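Side-chain contacts in obscurin (Homo sapiens, PDB 2YZ8), which probably serves as a giant modular scaffold and signalling protein of striated muscle, built largely from immunoglobulin-like domains such as this one: residues A26-V31 with G76-S81; D52-R57 with L63-R68. All blocks are in the same frame, centred on the assembly; numbering follows the deposited sequence.

Contact 1 (A26-V31 with G76-S81)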
# COMPACT_ATOMS: atom_id res chain seq x y z
N ALA A 26 3.55 8.21 -3.13
CA ALA A 26 4.11 7.06 -2.43
C ALA A 26 3.65 5.78 -3.13
O ALA A 26 2.46 5.60 -3.37
CB ALA A 26 3.66 7.05 -0.98
N THR A 27 4.60 4.92 -3.48
CA THR A 27 4.27 3.61 -4.05
C THR A 27 4.59 2.48 -3.08
O THR A 27 5.75 2.16 -2.85
CB THR A 27 4.98 3.36 -5.40
OG1 THR A 27 4.64 4.40 -6.32
CG2 THR A 27 4.54 2.03 -5.98
N LEU A 28 3.53 1.90 -2.51
CA LEU A 28 3.66 0.76 -1.60
C LEU A 28 3.53 -0.54 -2.38
O LEU A 28 2.53 -0.76 -3.08
CB LEU A 28 2.60 0.84 -0.50
CG LEU A 28 2.81 1.90 0.58
CD1 LEU A 28 2.93 3.31 0.02
CD2 LEU A 28 1.67 1.83 1.56
N ARG A 29 4.54 -1.39 -2.27
CA ARG A 29 4.61 -2.62 -3.07
C ARG A 29 4.75 -3.87 -2.22
O ARG A 29 5.52 -3.90 -1.26
CB ARG A 29 5.79 -2.56 -4.04
CG ARG A 29 5.68 -1.51 -5.14
CD ARG A 29 6.91 -1.58 -6.03
NE ARG A 29 6.80 -0.72 -7.20
CZ ARG A 29 7.29 0.52 -7.29
NH1 ARG A 29 7.14 1.21 -8.40
NH2 ARG A 29 7.92 1.06 -6.25
N CYS A 30 4.00 -4.91 -2.58
CA CYS A 30 4.19 -6.24 -2.00
C CYS A 30 3.94 -7.32 -3.06
O CYS A 30 3.53 -7.01 -4.18
CB CYS A 30 3.33 -6.46 -0.75
SG CYS A 30 1.54 -6.33 -1.01
N VAL A 31 4.21 -8.57 -2.70
CA VAL A 31 4.14 -9.67 -3.68
C VAL A 31 3.43 -10.90 -3.10
O VAL A 31 3.70 -11.30 -1.97
CB VAL A 31 5.56 -10.08 -4.17
CG1 VAL A 31 5.47 -11.17 -5.22
CG2 VAL A 31 6.32 -8.88 -4.72
N GLY A 76 1.34 7.12 8.06
CA GLY A 76 0.82 6.16 9.05
C GLY A 76 0.94 4.74 8.54
O GLY A 76 1.68 4.46 7.59
N ARG A 77 0.17 3.84 9.13
CA ARG A 77 0.24 2.43 8.79
C ARG A 77 -0.73 2.03 7.66
O ARG A 77 -1.94 2.28 7.73
CB ARG A 77 -0.03 1.58 10.03
CG ARG A 77 0.02 0.09 9.74
CD ARG A 77 0.20 -0.69 11.02
NE ARG A 77 1.45 -0.37 11.71
CZ ARG A 77 2.63 -0.91 11.44
NH1 ARG A 77 2.76 -1.82 10.48
NH2 ARG A 77 3.69 -0.55 12.14
N TYR A 78 -0.17 1.38 6.64
CA TYR A 78 -0.96 0.79 5.57
C TYR A 78 -0.81 -0.72 5.59
O TYR A 78 0.21 -1.24 6.04
CB TYR A 78 -0.50 1.33 4.22
CG TYR A 78 -0.82 2.78 4.00
CD1 TYR A 78 -1.94 3.16 3.25
CD2 TYR A 78 0.02 3.79 4.49
CE1 TYR A 78 -2.23 4.50 3.03
CE2 TYR A 78 -0.26 5.12 4.28
CZ TYR A 78 -1.39 5.47 3.55
OH TYR A 78 -1.67 6.79 3.34
N SER A 79 -1.83 -1.42 5.09
CA SER A 79 -1.83 -2.88 5.10
C SER A 79 -2.46 -3.42 3.83
O SER A 79 -3.30 -2.75 3.21
CB SER A 79 -2.59 -3.41 6.30
OG SER A 79 -1.99 -2.97 7.51
N CYS A 80 -2.05 -4.63 3.44
CA CYS A 80 -2.66 -5.33 2.32
C CYS A 80 -3.10 -6.70 2.81
O CYS A 80 -2.42 -7.32 3.63
CB CYS A 80 -1.68 -5.47 1.15
SG CYS A 80 -2.46 -6.06 -0.39
N SER A 81 -4.26 -7.14 2.33
CA SER A 81 -4.85 -8.39 2.81
C SER A 81 -5.46 -9.21 1.69
O SER A 81 -6.10 -8.67 0.79
CB SER A 81 -5.90 -8.11 3.88
OG SER A 81 -7.01 -7.44 3.31
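L28 and C30 face Y78 and C80 across the core, where the touching parts of the two strands run 30° apart, with 8.5 Å between the CA atoms of L28 and Y78. This is the centre of an immunoglobulin β-sandwich: 26-31 belongs to one sheet, 76-81 to the other, and side chains rather than backbone bonds join them. L28 sends its CD2 methyl to the root of the tyrosine, 3.5 Å from Y78 CB, and the two side chains cross at about a right angle. A branched leucine suits this place because one methyl can fit against the start of the ring while the rest of the side chain fills the core. Y78 supplies an aromatic ring to the interior and, at its far end, a hydroxyl that is hydrogen-bonded to the backbone O of D74, the tyrosine corner of Greek-key sandwiches. C30 and C80 hold the positions of the classical intersheet disulfide, but none is formed here. The sulfur of C80, opposite the backbone N about the CA-CB bond (chi1 -170°), points across the line to C30 rather than along it, and C30 SG lies 4.0 Å from C80 CB and 4.1 Å from C80 SG.

Contact 2 (D52-R57 with L63-R68)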
# COMPACT_ATOMS: atom_id res chain seq x y z
N ASP A 52 -9.16 9.28 -6.67
CA ASP A 52 -8.13 10.27 -7.01
C ASP A 52 -6.93 10.17 -6.07
O ASP A 52 -5.79 10.35 -6.49
CB ASP A 52 -8.71 11.69 -6.99
CG ASP A 52 -9.66 11.97 -8.16
OD1 ASP A 52 -9.87 11.08 -9.01
OD2 ASP A 52 -10.18 13.10 -8.23
N LYS A 53 -7.21 9.85 -4.81
CA LYS A 53 -6.16 9.73 -3.78
C LYS A 53 -5.35 8.45 -3.90
O LYS A 53 -4.12 8.47 -3.86
CB LYS A 53 -6.78 9.82 -2.38
CG LYS A 53 -5.75 9.97 -1.27
CD LYS A 53 -5.16 11.37 -1.29
CE LYS A 53 -3.91 11.45 -0.46
NZ LYS A 53 -3.25 12.77 -0.64
N TYR A 54 -6.06 7.32 -4.04
CA TYR A 54 -5.42 6.02 -4.07
C TYR A 54 -5.61 5.35 -5.42
O TYR A 54 -6.72 5.34 -5.96
CB TYR A 54 -5.98 5.12 -2.97
CG TYR A 54 -6.01 5.75 -1.61
CD1 TYR A 54 -4.85 5.87 -0.84
CD2 TYR A 54 -7.21 6.23 -1.08
CE1 TYR A 54 -4.89 6.46 0.43
CE2 TYR A 54 -7.25 6.83 0.18
CZ TYR A 54 -6.09 6.93 0.92
OH TYR A 54 -6.15 7.51 2.16
N SER A 55 -4.53 4.79 -5.95
CA SER A 55 -4.61 3.96 -7.14
C SER A 55 -4.15 2.55 -6.75
O SER A 55 -3.04 2.37 -6.23
CB SER A 55 -3.74 4.54 -8.25
OG SER A 55 -3.85 3.78 -9.44
N LEU A 56 -5.03 1.57 -6.97
CA LEU A 56 -4.75 0.18 -6.61
C LEU A 56 -4.42 -0.58 -7.88
O LEU A 56 -5.26 -0.71 -8.76
CB LEU A 56 -5.95 -0.46 -5.91
CG LEU A 56 -6.28 -0.11 -4.47
CD1 LEU A 56 -6.76 1.33 -4.33
CD2 LEU A 56 -7.32 -1.07 -3.94
N ARG A 57 -3.18 -1.06 -7.97
CA ARG A 57 -2.68 -1.66 -9.20
C ARG A 57 -2.20 -3.09 -8.98
O ARG A 57 -1.74 -3.44 -7.91
CB ARG A 57 -1.56 -0.80 -9.79
CG ARG A 57 -1.97 0.65 -10.00
CD ARG A 57 -0.84 1.51 -10.50
NE ARG A 57 -1.26 2.91 -10.55
CZ ARG A 57 -0.55 3.90 -11.10
NH1 ARG A 57 0.63 3.66 -11.65
NH2 ARG A 57 -1.03 5.14 -11.08
N LEU A 63 1.79 -6.45 -6.31
CA LEU A 63 0.73 -5.57 -5.86
C LEU A 63 1.29 -4.19 -5.54
O LEU A 63 2.39 -4.07 -4.99
CB LEU A 63 0.04 -6.14 -4.62
CG LEU A 63 -0.68 -7.48 -4.78
CD1 LEU A 63 -1.05 -8.02 -3.41
CD2 LEU A 63 -1.92 -7.35 -5.67
N GLU A 64 0.53 -3.16 -5.87
CA GLU A 64 1.01 -1.79 -5.77
C GLU A 64 -0.12 -0.85 -5.34
O GLU A 64 -1.22 -0.90 -5.89
CB GLU A 64 1.58 -1.38 -7.13
CG GLU A 64 2.16 0.01 -7.22
CD GLU A 64 2.63 0.36 -8.62
OE1 GLU A 64 2.65 1.56 -8.97
OE2 GLU A 64 3.00 -0.57 -9.38
N LEU A 65 0.16 -0.02 -4.33
CA LEU A 65 -0.74 1.07 -3.93
C LEU A 65 -0.03 2.40 -4.13
O LEU A 65 1.04 2.64 -3.58
CB LEU A 65 -1.19 0.94 -2.47
CG LEU A 65 -1.95 2.13 -1.86
CD1 LEU A 65 -3.40 2.18 -2.36
CD2 LEU A 65 -1.91 2.12 -0.34
N VAL A 66 -0.65 3.26 -4.93
CA VAL A 66 -0.12 4.59 -5.16
C VAL A 66 -0.94 5.58 -4.35
O VAL A 66 -2.17 5.63 -4.46
CB VAL A 66 -0.12 4.95 -6.68
CG1 VAL A 66 0.56 6.29 -6.91
CG2 VAL A 66 0.59 3.87 -7.48
N VAL A 67 -0.25 6.32 -3.49
CA VAL A 67 -0.86 7.37 -2.69
C VAL A 67 -0.41 8.69 -3.31
O VAL A 67 0.74 9.08 -3.17
CB VAL A 67 -0.41 7.31 -1.21
CG1 VAL A 67 -1.23 8.27 -0.36
CG2 VAL A 67 -0.51 5.89 -0.67
N ARG A 68 -1.32 9.35 -4.02
CA ARG A 68 -0.99 10.57 -4.75
C ARG A 68 -1.13 11.81 -3.87
O ARG A 68 -1.77 11.76 -2.81
CB ARG A 68 -1.84 10.68 -6.01
CG ARG A 68 -1.44 9.68 -7.09
CD ARG A 68 -2.43 9.62 -8.24
NE ARG A 68 -3.60 8.83 -7.89
CZ ARG A 68 -4.36 8.18 -8.77
NH1 ARG A 68 -4.07 8.21 -10.06
NH2 ARG A 68 -5.40 7.49 -8.35
O HOH W 1 -7.43 5.04 -9.01
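R57 and E64 form a hydrogen-bonded antiparallel pair, R57 N giving 2.9 Å to E64 O, and S55 pairs with V66 in the same way. R57 can be followed outward from its CB, which lies 3.9 Å from E64 O; CD passes 3.8 Å from E64 OE1. Extended from CG to NE, the chain then lays its guanidinium over V66, the apolar member of this outer face, whose CG2 sits under the centre of the group. NE donates to S55 OG at 2.9 Å, almost straight (174°) and in the guanidinium plane, which helps hold the group flat on V66. At the tip, NH1 makes only a long salt bridge to E64 OE1 (4.0 Å), with the oxygen well out of plane, while NH2 nears R68 NH1. R68 covers S55 CB with its own guanidinium, and a water links its NH2 to Y54 O. On the other face, L65 CD1 touches both Y54 CB and L56 CD1. K53, bent at chi2 (73°), brings NZ back to R68 O at 2.8 Å and also salt-bridges D74; cut back to an alanine, the residue would lose its amine, and that carbonyl and the D74 carboxylate would probably be left without this partner. With Y54, L56, L65 and V67 turned to the face that meets the other sheet, this is the D-E hairpin at the edge of the A-B-E-D sheet of an immunoglobulin sandwich.

Overall arrangement
Contacts 1 and 2 lie with their centres about 9 Å apart and share one sheet, in which 26-31 pairs with 63-68. Probable backbone hydrogen bonds join them: L65 N and L63 N each lie 2.8 Å from a carbonyl oxygen, that of L28 and that of C30 respectively. Contact 1 bridges the two sheets, whereas contact 2 extends one of them to its edge strand, 54-59. On the inner side L65 CD2 reaches Y78 CD1 at 3.7 Å; on the outer side T27 CG2 packs 3.4 Å from E64 CG. D74 serves both contacts, its backbone O holding Y78 and its carboxylate K53. In sequence, the hairpin of contact 2 falls between the two strands of contact 1.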